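Local coordinates for protein hydrogenase 3 maturation protease (Escherichia coli, PDB 2E85) that cleaves a 32-residue peptide from the C-terminus of the precursor of HycE, the large subunit of hydrogenase 3, during maturation of that enzyme, at residues B[4-9]-B[58-63]; B[16-21]-B[125-130]; B[26-31]-B[134-139]; B[112-117]-B[143-148]. The protein carries 1 engineered substitution. One frame throughout, in Å; residues are numbered along the deposited sequence.

Contact 1. Residues B[4-9]-B[58-63]. Engineered in segment 4-9: Val4 (natural residue Met).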
loop_
_atom_site.group_PDB
_atom_site.type_symbol
_atom_site.label_atom_id
_atom_site.label_comp_id
_atom_site.label_asym_id
_atom_site.label_seq_id
_atom_site.Cartn_x
_atom_site.Cartn_y
_atom_site.Cartn_z
ATOM N N VAL B 4 -23.518 1.541 9.430
ATOM C CA VAL B 4 -22.159 1.235 9.909
ATOM C C VAL B 4 -21.531 2.472 10.528
ATOM O O VAL B 4 -21.718 3.592 10.027
ATOM C CB VAL B 4 -21.245 0.631 8.785
ATOM C CG1 VAL B 4 -19.768 0.497 9.239
ATOM C CG2 VAL B 4 -21.782 -0.715 8.339
ATOM N N THR B 5 -20.809 2.257 11.624
ATOM C CA THR B 5 -20.052 3.309 12.274
ATOM C C THR B 5 -18.614 2.821 12.499
ATOM O O THR B 5 -17.681 3.346 11.908
ATOM C CB THR B 5 -20.701 3.741 13.618
ATOM O OG1 THR B 5 -21.002 2.580 14.416
ATOM C CG2 THR B 5 -21.995 4.480 13.338
ATOM N N ASP B 6 -18.468 1.818 13.349
ATOM C CA ASP B 6 -17.173 1.323 13.746
ATOM C C ASP B 6 -16.753 0.128 12.911
ATOM O O ASP B 6 -17.559 -0.757 12.658
ATOM C CB ASP B 6 -17.250 0.929 15.218
ATOM C CG ASP B 6 -17.485 2.105 16.119
ATOM O OD1 ASP B 6 -17.044 3.203 15.772
ATOM O OD2 ASP B 6 -18.088 1.917 17.194
ATOM N N VAL B 7 -15.485 0.086 12.535
ATOM C CA VAL B 7 -14.931 -1.091 11.836
ATOM C C VAL B 7 -13.666 -1.517 12.566
ATOM O O VAL B 7 -12.884 -0.667 12.969
ATOM C CB VAL B 7 -14.633 -0.764 10.348
ATOM C CG1 VAL B 7 -13.964 -1.948 9.650
ATOM C CG2 VAL B 7 -15.956 -0.410 9.617
ATOM N N LEU B 8 -13.494 -2.833 12.703
ATOM C CA LEU B 8 -12.331 -3.421 13.367
ATOM C C LEU B 8 -11.617 -4.288 12.352
ATOM O O LEU B 8 -12.189 -5.257 11.835
ATOM C CB LEU B 8 -12.788 -4.251 14.571
ATOM C CG LEU B 8 -11.751 -5.185 15.232
ATOM C CD1 LEU B 8 -10.526 -4.407 15.684
ATOM C CD2 LEU B 8 -12.354 -6.035 16.357
ATOM N N LEU B 9 -10.375 -3.926 12.038
ATOM C CA LEU B 9 -9.570 -4.719 11.071
ATOM C C LEU B 9 -8.603 -5.529 11.893
ATOM O O LEU B 9 -7.792 -4.967 12.625
ATOM C CB LEU B 9 -8.814 -3.819 10.092
ATOM C CG LEU B 9 -7.804 -4.564 9.179
ATOM C CD1 LEU B 9 -8.525 -5.554 8.219
ATOM C CD2 LEU B 9 -6.919 -3.635 8.391
ATOM N N PRO B 58 -16.823 3.856 7.361
ATOM C CA PRO B 58 -16.835 3.968 8.808
ATOM C C PRO B 58 -16.527 5.374 9.282
ATOM O O PRO B 58 -15.942 6.183 8.543
ATOM C CB PRO B 58 -15.718 3.035 9.257
ATOM C CG PRO B 58 -14.835 2.892 8.082
ATOM C CD PRO B 58 -15.639 3.129 6.869
ATOM N N THR B 59 -16.944 5.635 10.509
ATOM C CA THR B 59 -16.601 6.841 11.246
ATOM C C THR B 59 -15.353 6.606 12.108
ATOM O O THR B 59 -14.651 7.549 12.483
ATOM C CB THR B 59 -17.784 7.288 12.149
ATOM O OG1 THR B 59 -18.228 6.175 12.941
ATOM C CG2 THR B 59 -18.952 7.760 11.284
ATOM N N ARG B 60 -15.107 5.347 12.448
ATOM C CA ARG B 60 -13.980 4.999 13.297
ATOM C C ARG B 60 -13.454 3.637 12.883
ATOM O O ARG B 60 -14.223 2.715 12.657
ATOM C CB ARG B 60 -14.401 4.970 14.769
ATOM C CG ARG B 60 -13.394 4.341 15.737
ATOM C CD ARG B 60 -13.752 4.678 17.159
ATOM N NE ARG B 60 -15.011 4.060 17.591
ATOM C CZ ARG B 60 -15.520 4.181 18.815
ATOM N NH1 ARG B 60 -14.881 4.896 19.739
ATOM N NH2 ARG B 60 -16.651 3.573 19.121
ATOM N N LEU B 61 -12.133 3.544 12.749
ATOM C CA LEU B 61 -11.473 2.307 12.371
ATOM C C LEU B 61 -10.412 1.947 13.437
ATOM O O LEU B 61 -9.521 2.757 13.722
ATOM C CB LEU B 61 -10.778 2.474 11.038
ATOM C CG LEU B 61 -9.905 1.273 10.614
ATOM C CD1 LEU B 61 -10.716 0.054 10.297
ATOM C CD2 LEU B 61 -9.022 1.668 9.445
ATOM N N LEU B 62 -10.517 0.732 13.984
ATOM C CA LEU B 62 -9.539 0.173 14.917
ATOM C C LEU B 62 -8.810 -0.959 14.194
ATOM O O LEU B 62 -9.452 -1.851 13.646
ATOM C CB LEU B 62 -10.240 -0.407 16.154
ATOM C CG LEU B 62 -9.388 -1.114 17.209
ATOM C CD1 LEU B 62 -8.195 -0.282 17.757
ATOM C CD2 LEU B 62 -10.239 -1.598 18.355
ATOM N N ILE B 63 -7.490 -0.932 14.255
ATOM C CA ILE B 63 -6.676 -1.985 13.643
ATOM C C ILE B 63 -5.928 -2.661 14.760
ATOM O O ILE B 63 -5.298 -1.975 15.573
ATOM C CB ILE B 63 -5.658 -1.377 12.659
ATOM C CG1 ILE B 63 -6.395 -0.609 11.565
ATOM C CG2 ILE B 63 -4.764 -2.457 12.042
ATOM C CD1 ILE B 63 -5.527 0.347 10.749
HETATM O O HOH W 1 -17.936 5.663 15.812
#
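Across two neighbouring parallel strands Arg60 grips Asp6 side-on with NE and NH2, a salt bridge. Arg60 NE reaches Asp6 OD1 at 2.9 Å, and Arg60 NH2 reaches Asp6 OD2 at 2.9 Å with a nearly straight N-H...O angle of 177°. The carboxylate lies at the guanidinium edge, but its own plane is turned 43° from that group, so both nitrogens meet the oxygens from above the carboxylate plane. The arginine chain gets there by a bend at chi3 (67°). A leucine here would probably leave the Asp6 carboxylate without its charged mate and Trp145 O without the bond it accepts from NH1. A water bridges Asp6 OD1 and Thr59 OG1.

Backbone bonds run the length of the pair: Thr59 N to Thr5 O, Val7 N to Arg60 O, Leu62 N to Val7 O, and Leu9 N to Leu62 O at 2.8 Å.

Apolar contacts lie on both faces. Val7 CG2 presses on Pro58 CB at 3.5 Å, tight for two carbons, while Val7 CG1 meets Leu61 CD1 at 3.9 Å. On the face that carries the salt bridge, Leu8 runs alongside Leu62, with Leu8 CD1 3.8 Å from Leu62 CG.

In sequence, helix 21-31, strand 38-43 and helix 50-56 separate strands 6-11 and 60-66, neighbours in the parallel part of this peptidase A31 enzyme's alpha/beta sheet.

Contact 2. Residues B[16-21]-B[125-130]. With CA (calcium ion), chain F.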
loop_
_atom_site.group_PDB
_atom_site.type_symbol
_atom_site.label_atom_id
_atom_site.label_comp_id
_atom_site.label_asym_id
_atom_site.label_seq_id
_atom_site.Cartn_x
_atom_site.Cartn_y
_atom_site.Cartn_z
ATOM N N MET B 16 1.125 -18.634 12.400
ATOM C CA MET B 16 2.417 -18.047 12.776
ATOM C C MET B 16 2.518 -17.728 14.275
ATOM O O MET B 16 3.051 -16.678 14.672
ATOM C CB MET B 16 2.748 -16.849 11.884
ATOM C CG MET B 16 3.079 -17.214 10.420
ATOM S SD MET B 16 4.660 -18.131 10.174
ATOM C CE MET B 16 5.817 -16.851 10.387
ATOM N N GLY B 17 2.010 -18.649 15.097
ATOM C CA GLY B 17 2.140 -18.540 16.561
ATOM C C GLY B 17 1.459 -17.292 17.106
ATOM O O GLY B 17 0.259 -17.074 16.869
ATOM N N ASP B 18 2.204 -16.492 17.868
ATOM C CA ASP B 18 1.627 -15.290 18.460
ATOM C C ASP B 18 1.173 -14.259 17.422
ATOM O O ASP B 18 0.375 -13.383 17.764
ATOM C CB ASP B 18 2.582 -14.644 19.477
ATOM C CG ASP B 18 2.686 -15.430 20.781
ATOM O OD1 ASP B 18 1.731 -16.174 21.108
ATOM O OD2 ASP B 18 3.744 -15.282 21.471
ATOM N N ASP B 19 1.652 -14.369 16.177
ATOM C CA ASP B 19 1.093 -13.529 15.095
ATOM C C ASP B 19 -0.398 -13.777 14.855
ATOM O O ASP B 19 -1.044 -13.019 14.092
ATOM C CB ASP B 19 1.853 -13.698 13.780
ATOM C CG ASP B 19 1.565 -12.556 12.829
ATOM O OD1 ASP B 19 1.624 -11.408 13.317
ATOM O OD2 ASP B 19 1.219 -12.794 11.654
ATOM N N GLY B 20 -0.938 -14.830 15.476
ATOM C CA GLY B 20 -2.369 -15.154 15.400
ATOM C C GLY B 20 -3.286 -14.277 16.242
ATOM O O GLY B 20 -4.487 -14.510 16.283
ATOM N N ALA B 21 -2.722 -13.265 16.905
ATOM C CA ALA B 21 -3.510 -12.490 17.865
ATOM C C ALA B 21 -4.720 -11.860 17.165
ATOM O O ALA B 21 -5.849 -11.894 17.687
ATOM C CB ALA B 21 -2.663 -11.443 18.507
ATOM N N TYR B 125 3.672 -22.618 15.225
ATOM C CA TYR B 125 3.878 -22.427 16.664
ATOM C C TYR B 125 2.517 -22.242 17.363
ATOM O O TYR B 125 1.557 -21.713 16.753
ATOM C CB TYR B 125 4.704 -21.166 16.919
ATOM C CG TYR B 125 6.179 -21.224 16.564
ATOM C CD1 TYR B 125 6.749 -22.336 15.899
ATOM C CD2 TYR B 125 7.014 -20.164 16.901
ATOM C CE1 TYR B 125 8.097 -22.349 15.568
ATOM C CE2 TYR B 125 8.354 -20.165 16.569
ATOM C CZ TYR B 125 8.898 -21.275 15.923
ATOM O OH TYR B 125 10.241 -21.256 15.586
ATOM N N PRO B 126 2.428 -22.622 18.653
ATOM C CA PRO B 126 1.238 -22.330 19.433
ATOM C C PRO B 126 1.249 -20.844 19.800
ATOM O O PRO B 126 2.284 -20.183 19.637
ATOM C CB PRO B 126 1.437 -23.183 20.686
ATOM C CG PRO B 126 2.942 -23.223 20.854
ATOM C CD PRO B 126 3.441 -23.352 19.450
ATOM N N MET B 127 0.111 -20.321 20.235
ATOM C CA MET B 127 0.053 -18.981 20.835
ATOM C C MET B 127 0.437 -19.077 22.314
ATOM O O MET B 127 0.057 -20.036 23.005
ATOM C CB MET B 127 -1.365 -18.413 20.682
ATOM C CG MET B 127 -1.616 -17.055 21.317
ATOM S SD MET B 127 -3.259 -16.404 20.905
ATOM C CE MET B 127 -3.297 -16.873 19.171
ATOM N N THR B 128 1.164 -18.089 22.825
ATOM C CA THR B 128 1.535 -18.125 24.238
ATOM C C THR B 128 0.492 -17.445 25.128
ATOM O O THR B 128 -0.315 -16.634 24.670
ATOM C CB THR B 128 2.942 -17.555 24.485
ATOM O OG1 THR B 128 2.956 -16.150 24.198
ATOM C CG2 THR B 128 4.007 -18.286 23.633
ATOM N N GLN B 129 0.463 -17.822 26.397
ATOM C CA GLN B 129 -0.589 -17.344 27.295
ATOM C C GLN B 129 -0.716 -15.813 27.390
ATOM O O GLN B 129 -1.849 -15.312 27.413
ATOM C CB GLN B 129 -0.427 -17.960 28.682
ATOM C CG GLN B 129 -1.624 -17.798 29.599
ATOM C CD GLN B 129 -2.862 -18.463 29.056
ATOM O OE1 GLN B 129 -2.872 -19.665 28.754
ATOM N NE2 GLN B 129 -3.924 -17.693 28.948
ATOM N N PRO B 130 0.402 -15.079 27.534
ATOM C CA PRO B 130 0.289 -13.611 27.609
ATOM C C PRO B 130 -0.399 -12.977 26.411
ATOM O O PRO B 130 -1.103 -11.965 26.561
ATOM C CB PRO B 130 1.744 -13.173 27.715
ATOM C CG PRO B 130 2.351 -14.250 28.500
ATOM C CD PRO B 130 1.799 -15.475 27.793
HETATM CA CA CA F . 1.361 -9.169 12.692
HETATM O O HOH W 2 2.387 -7.293 11.576
HETATM O O HOH W 3 0.960 -8.667 10.338
HETATM O O HOH W 4 3.566 -9.511 12.408
#
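Asp18 and Thr128 meet with their side chains at about a right angle, the carboxylate taking two bonds from one residue. Asp18 OD1 accepts the backbone N-H of Thr128 through its syn lone pair, a short bond (OD1 to Thr128 N 2.6 Å) and nearly straight at 170°. The threonine hydroxyl gives its proton to the other oxygen, Asp18 OD2 to Thr128 OG1 being 3.0 Å, also on the syn side but 20° out of the carboxylate plane. With chi1 at 67°, OG1 sits between the backbone N and the carbonyl carbon of Thr128, which turns it to the same carboxylate as its own N-H. Asp18 OD2 also takes the backbone N-H groups of Asp119 and Ile120, tying three pieces of chain together.

Here the loop after strand 6-11 meets the one after strand 111-116 of the alpha/beta sheet, beside the metal site, with Thr128 at the N-cap position of helix 129-141. Asp19, next along the 3-10 turn, points away from this junction and binds a calcium ion through OD1 at 2.3 Å, together with Asp65 and Ala66; the same Asp19 and Asp65 are probably the enzyme's nickel ligands, with His93.

Met127 runs extended before bending at its last torsion, which lays CE 3.9 Å from Gly20 C. At the other end Gly17 CA lies against Tyr125, its C-H directed at Tyr125 O from 3.2 Å.

Contact 3. Residues B[26-31]-B[134-139]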
loop_
_atom_site.group_PDB
_atom_site.type_symbol
_atom_site.label_atom_id
_atom_site.label_comp_id
_atom_site.label_asym_id
_atom_site.label_seq_id
_atom_site.Cartn_x
_atom_site.Cartn_y
_atom_site.Cartn_z
ATOM N N ALA B 26 -10.772 -11.805 15.980
ATOM C CA ALA B 26 -11.855 -11.969 15.008
ATOM C C ALA B 26 -12.709 -13.196 15.360
ATOM O O ALA B 26 -13.925 -13.139 15.294
ATOM C CB ALA B 26 -11.279 -12.058 13.602
ATOM N N GLU B 27 -12.071 -14.283 15.770
ATOM C CA GLU B 27 -12.808 -15.478 16.197
ATOM C C GLU B 27 -13.712 -15.220 17.411
ATOM O O GLU B 27 -14.879 -15.671 17.444
ATOM C CB GLU B 27 -11.843 -16.617 16.504
ATOM C CG GLU B 27 -12.604 -17.862 16.926
ATOM C CD GLU B 27 -11.828 -19.141 16.768
ATOM O OE1 GLU B 27 -12.304 -20.173 17.306
ATOM O OE2 GLU B 27 -10.756 -19.123 16.128
ATOM N N LYS B 28 -13.171 -14.505 18.403
ATOM C CA LYS B 28 -13.923 -14.170 19.608
ATOM C C LYS B 28 -15.133 -13.316 19.275
ATOM O O LYS B 28 -16.218 -13.561 19.777
ATOM C CB LYS B 28 -13.037 -13.437 20.612
ATOM C CG LYS B 28 -11.986 -14.323 21.253
ATOM C CD LYS B 28 -11.185 -13.479 22.247
ATOM C CE LYS B 28 -10.177 -14.289 23.007
ATOM N NZ LYS B 28 -10.777 -15.112 24.065
ATOM N N CYS B 29 -14.933 -12.314 18.426
ATOM C CA CYS B 29 -16.019 -11.431 18.025
ATOM C C CYS B 29 -17.099 -12.166 17.242
ATOM O O CYS B 29 -18.274 -11.831 17.357
ATOM C CB CYS B 29 -15.486 -10.260 17.203
ATOM S SG CYS B 29 -14.426 -9.140 18.140
ATOM N N ALA B 30 -16.697 -13.139 16.434
ATOM C CA ALA B 30 -17.665 -13.890 15.621
ATOM C C ALA B 30 -18.555 -14.732 16.537
ATOM O O ALA B 30 -19.769 -14.858 16.305
ATOM C CB ALA B 30 -16.949 -14.764 14.607
ATOM N N ALA B 31 -17.954 -15.275 17.592
ATOM C CA ALA B 31 -18.647 -16.143 18.530
ATOM C C ALA B 31 -19.532 -15.364 19.502
ATOM O O ALA B 31 -20.602 -15.852 19.936
ATOM C CB ALA B 31 -17.638 -16.996 19.289
ATOM N N ALA B 134 -3.909 -10.963 26.319
ATOM C CA ALA B 134 -3.956 -9.617 25.728
ATOM C C ALA B 134 -5.148 -9.558 24.792
ATOM O O ALA B 134 -5.843 -8.538 24.726
ATOM C CB ALA B 134 -2.638 -9.323 24.939
ATOM N N VAL B 135 -5.365 -10.642 24.039
ATOM C CA VAL B 135 -6.497 -10.672 23.086
ATOM C C VAL B 135 -7.834 -10.582 23.824
ATOM O O VAL B 135 -8.700 -9.797 23.461
ATOM C CB VAL B 135 -6.416 -11.899 22.113
ATOM C CG1 VAL B 135 -7.714 -11.977 21.326
ATOM C CG2 VAL B 135 -5.203 -11.713 21.175
ATOM N N GLU B 136 -7.943 -11.329 24.913
ATOM C CA GLU B 136 -9.100 -11.151 25.819
ATOM C C GLU B 136 -9.249 -9.723 26.358
ATOM O O GLU B 136 -10.363 -9.191 26.424
ATOM C CB GLU B 136 -9.007 -12.181 26.947
ATOM C CG GLU B 136 -10.241 -12.263 27.850
ATOM C CD GLU B 136 -11.539 -12.723 27.162
ATOM O OE1 GLU B 136 -11.535 -13.364 26.078
ATOM O OE2 GLU B 136 -12.606 -12.461 27.752
ATOM N N THR B 137 -8.135 -9.098 26.752
ATOM C CA THR B 137 -8.188 -7.743 27.284
ATOM C C THR B 137 -8.774 -6.763 26.254
ATOM O O THR B 137 -9.659 -5.974 26.563
ATOM C CB THR B 137 -6.792 -7.272 27.793
ATOM O OG1 THR B 137 -6.362 -8.154 28.836
ATOM C CG2 THR B 137 -6.870 -5.860 28.354
ATOM N N VAL B 138 -8.301 -6.845 25.022
ATOM C CA VAL B 138 -8.746 -5.957 23.966
ATOM C C VAL B 138 -10.231 -6.251 23.672
ATOM O O VAL B 138 -11.035 -5.349 23.523
ATOM C CB VAL B 138 -7.843 -6.088 22.702
ATOM C CG1 VAL B 138 -8.399 -5.260 21.577
ATOM C CG2 VAL B 138 -6.407 -5.604 23.007
ATOM N N TYR B 139 -10.575 -7.529 23.641
ATOM C CA TYR B 139 -11.936 -7.959 23.324
ATOM C C TYR B 139 -12.927 -7.376 24.315
ATOM O O TYR B 139 -13.977 -6.907 23.922
ATOM C CB TYR B 139 -12.007 -9.490 23.295
ATOM C CG TYR B 139 -13.393 -10.071 23.262
ATOM C CD1 TYR B 139 -14.147 -10.072 22.074
ATOM C CD2 TYR B 139 -13.947 -10.639 24.412
ATOM C CE1 TYR B 139 -15.413 -10.621 22.038
ATOM C CE2 TYR B 139 -15.209 -11.157 24.403
ATOM C CZ TYR B 139 -15.936 -11.157 23.211
ATOM O OH TYR B 139 -17.203 -11.691 23.186
#
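Segments 26-31 and 134-139, of helices 21-31 and 129-141, pack with their axes 10.5 Å apart at closest approach and a crossing angle of -46°, Lys28 and Tyr139 bringing their CA atoms nearest. Lys28 spans the gap. Its CB lies over one face of the Tyr139 ring, 4.2 Å from the centroid, in a CH-pi contact. Farther out the aliphatic chain crosses Val135, with Lys28 CE 3.8 Å from Val135 CG1. Extended as far as CE, the lysine then turns at chi4 (-76°), and this last bend brings NZ to Glu136 OE1 at 2.8 Å, nearly in line with the C-O bond. The glutamate bends at chi2 to come across at about a right angle to the lysine, and its OE2 is held by Gln140.

Cys29 takes the ring from another direction: SG lies at its edge, 4.1 Å from Tyr139 CD1, a sulfur-aromatic contact. The phenol OH bonds to Ala32 O, tying the hydroxyl to the chain just after helix 21-31.

Lysine thus does two jobs, its methylenes serving as apolar packing against Tyr139 and Val135 and its ammonium pairing with a carboxylate at the partly exposed side of the contact. The opposite charges should partly neutralise one another there.

Contact 4. Residues B[112-117]-B[143-148]. With CA (calcium ion), chain H.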
loop_
_atom_site.group_PDB
_atom_site.type_symbol
_atom_site.label_atom_id
_atom_site.label_comp_id
_atom_site.label_asym_id
_atom_site.label_seq_id
_atom_site.Cartn_x
_atom_site.Cartn_y
_atom_site.Cartn_z
ATOM N N ILE B 112 -7.276 4.109 14.725
ATOM C CA ILE B 112 -6.513 3.752 15.919
ATOM C C ILE B 112 -5.741 2.498 15.555
ATOM O O ILE B 112 -6.359 1.538 15.120
ATOM C CB ILE B 112 -7.492 3.434 17.105
ATOM C CG1 ILE B 112 -8.427 4.625 17.363
ATOM C CG2 ILE B 112 -6.778 3.122 18.437
ATOM C CD1 ILE B 112 -9.705 4.292 18.135
ATOM N N PHE B 113 -4.423 2.498 15.756
ATOM C CA PHE B 113 -3.625 1.296 15.508
ATOM C C PHE B 113 -3.191 0.748 16.837
ATOM O O PHE B 113 -2.423 1.415 17.556
ATOM C CB PHE B 113 -2.364 1.608 14.694
ATOM C CG PHE B 113 -1.604 0.377 14.347
ATOM C CD1 PHE B 113 -1.907 -0.311 13.187
ATOM C CD2 PHE B 113 -0.659 -0.163 15.246
ATOM C CE1 PHE B 113 -1.258 -1.492 12.883
ATOM C CE2 PHE B 113 0.007 -1.350 14.935
ATOM C CZ PHE B 113 -0.302 -2.006 13.755
ATOM N N LEU B 114 -3.632 -0.469 17.143
ATOM C CA LEU B 114 -3.301 -1.160 18.376
ATOM C C LEU B 114 -2.383 -2.377 18.169
ATOM O O LEU B 114 -2.709 -3.308 17.419
ATOM C CB LEU B 114 -4.585 -1.602 19.066
ATOM C CG LEU B 114 -4.472 -2.260 20.441
ATOM C CD1 LEU B 114 -5.765 -2.093 21.214
ATOM C CD2 LEU B 114 -4.100 -3.755 20.382
ATOM N N GLY B 115 -1.232 -2.349 18.830
ATOM C CA GLY B 115 -0.244 -3.415 18.725
ATOM C C GLY B 115 -0.295 -4.262 19.977
ATOM O O GLY B 115 -0.520 -3.761 21.095
ATOM N N ILE B 116 -0.071 -5.547 19.789
ATOM C CA ILE B 116 0.072 -6.482 20.891
ATOM C C ILE B 116 1.432 -7.124 20.690
ATOM O O ILE B 116 1.709 -7.659 19.583
ATOM C CB ILE B 116 -0.958 -7.631 20.813
ATOM C CG1 ILE B 116 -2.371 -7.100 20.963
ATOM C CG2 ILE B 116 -0.643 -8.740 21.842
ATOM C CD1 ILE B 116 -3.474 -8.072 20.550
ATOM N N GLN B 117 2.243 -7.129 21.750
ATOM C CA GLN B 117 3.585 -7.722 21.673
ATOM C C GLN B 117 3.558 -9.238 21.609
ATOM O O GLN B 117 3.125 -9.884 22.556
ATOM C CB GLN B 117 4.412 -7.300 22.878
ATOM C CG GLN B 117 5.805 -7.932 22.876
ATOM C CD GLN B 117 6.697 -7.307 21.892
ATOM O OE1 GLN B 117 6.811 -6.081 21.852
ATOM N NE2 GLN B 117 7.366 -8.122 21.091
ATOM N N GLU B 143 -16.687 -3.244 23.719
ATOM C CA GLU B 143 -17.999 -2.708 24.010
ATOM C C GLU B 143 -17.844 -1.367 24.718
ATOM O O GLU B 143 -17.153 -1.263 25.724
ATOM C CB GLU B 143 -18.780 -3.677 24.871
ATOM C CG GLU B 143 -20.055 -3.055 25.409
ATOM C CD GLU B 143 -20.822 -4.031 26.234
ATOM O OE1 GLU B 143 -21.005 -5.177 25.762
ATOM O OE2 GLU B 143 -21.246 -3.657 27.354
ATOM N N GLY B 144 -18.452 -0.327 24.171
ATOM C CA GLY B 144 -18.321 0.990 24.779
ATOM C C GLY B 144 -16.957 1.656 24.650
ATOM O O GLY B 144 -16.688 2.652 25.327
ATOM N N TRP B 145 -16.091 1.109 23.792
ATOM C CA TRP B 145 -14.800 1.727 23.457
ATOM C C TRP B 145 -14.893 3.228 23.236
ATOM O O TRP B 145 -15.696 3.690 22.458
ATOM C CB TRP B 145 -14.253 1.098 22.177
ATOM C CG TRP B 145 -12.881 1.538 21.821
ATOM C CD1 TRP B 145 -12.490 2.768 21.330
ATOM C CD2 TRP B 145 -11.701 0.743 21.891
ATOM N NE1 TRP B 145 -11.137 2.777 21.117
ATOM C CE2 TRP B 145 -10.628 1.543 21.434
ATOM C CE3 TRP B 145 -11.448 -0.574 22.281
ATOM C CZ2 TRP B 145 -9.320 1.076 21.391
ATOM C CZ3 TRP B 145 -10.159 -1.042 22.222
ATOM C CH2 TRP B 145 -9.106 -0.221 21.765
ATOM N N GLU B 146 -14.031 3.982 23.912
ATOM C CA GLU B 146 -13.970 5.426 23.736
ATOM C C GLU B 146 -12.519 5.801 23.714
ATOM O O GLU B 146 -11.709 5.204 24.443
ATOM C CB GLU B 146 -14.679 6.161 24.886
ATOM C CG GLU B 146 -16.185 5.815 25.063
ATOM C CD GLU B 146 -17.101 6.355 23.960
ATOM O OE1 GLU B 146 -16.667 6.506 22.792
ATOM O OE2 GLU B 146 -18.288 6.624 24.269
ATOM N N GLY B 147 -12.183 6.772 22.868
ATOM C CA GLY B 147 -10.805 7.224 22.726
ATOM C C GLY B 147 -9.866 6.126 22.270
ATOM O O GLY B 147 -10.077 5.529 21.212
ATOM N N ASN B 148 -8.828 5.874 23.073
ATOM C CA ASN B 148 -7.887 4.786 22.846
ATOM C C ASN B 148 -8.152 3.544 23.677
ATOM O O ASN B 148 -7.241 2.734 23.920
ATOM C CB ASN B 148 -6.466 5.276 23.048
ATOM C CG ASN B 148 -5.952 6.013 21.840
ATOM O OD1 ASN B 148 -6.586 6.006 20.780
ATOM N ND2 ASN B 148 -4.803 6.656 21.982
HETATM CA CA CA H . -22.423 -6.036 27.498
HETATM O O HOH W 5 -24.255 -6.355 26.777
HETATM O O HOH W 6 -20.326 -6.541 28.405
HETATM O O HOH W 7 -22.734 -7.861 28.995
HETATM O O HOH W 8 -23.204 -4.933 29.518
HETATM O O HOH W 9 -21.826 -8.267 26.054
#
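With CG anti to the backbone N (chi1 -174°) Trp145 swings its indole in toward the sheet, and Ile112, with chi1 at -56°, sends CD1 out to meet it. The contact closes the loop after helix 129-141 over strand 111-116, on one face of the central sheet of this alpha/beta fold. The isoleucine and the indole run antiparallel past one another, Ile112 CD1 coming 3.6 Å from Trp145 NE1. Leu114, two residues along and on the same face, touches the far end of the indole: its CD1 lies in the ring plane at the edge, 3.9 Å from Trp145 CH2. Leu62 of the next strand also touches Trp145. Glu143, at the loop's start, chelates a calcium ion with OE1 and OE2, waters completing its shell.

The indole is fixed within its own loop by a bond from Trp145 NE1 to Gly147 O, 3.0 Å long. It is bent to 143° at the hydrogen, and the donor stands above the carbonyl plane. Replacing the indole by the methyl of an alanine is likely to open a gap beside Ile112 and Leu114 and leave Gly147 O without its N-H donor. Next to that bond, Ile112 CD1 packs 3.3 Å from Gly147 O, and its CG2 lies 3.7 Å from Asn148 OD1.

Contacts 1, 3 and 4 are buried; contact 2 is only partly so and lies on the opposite side of the chain's centre from contact 1. Contacts 1 and 4 share the sheet, strands 60-66 and 111-116 being neighbours, with Ile63 O 2.7 Å from Leu114 N. Helix 129-141 serves contacts 2 and 3, and in contact 3 its Ala134, Val135 and Val138 lie on Leu114 and Ile116 of the strand in contact 4. Chemistry follows place: contact 1 adds a salt bridge to its backbone bonds, contact 3 has an ion pair beside its ring packing, contact 4 has no hydrogen bond across its segments, and contact 2 relies on a carboxylate next to a metal ligand.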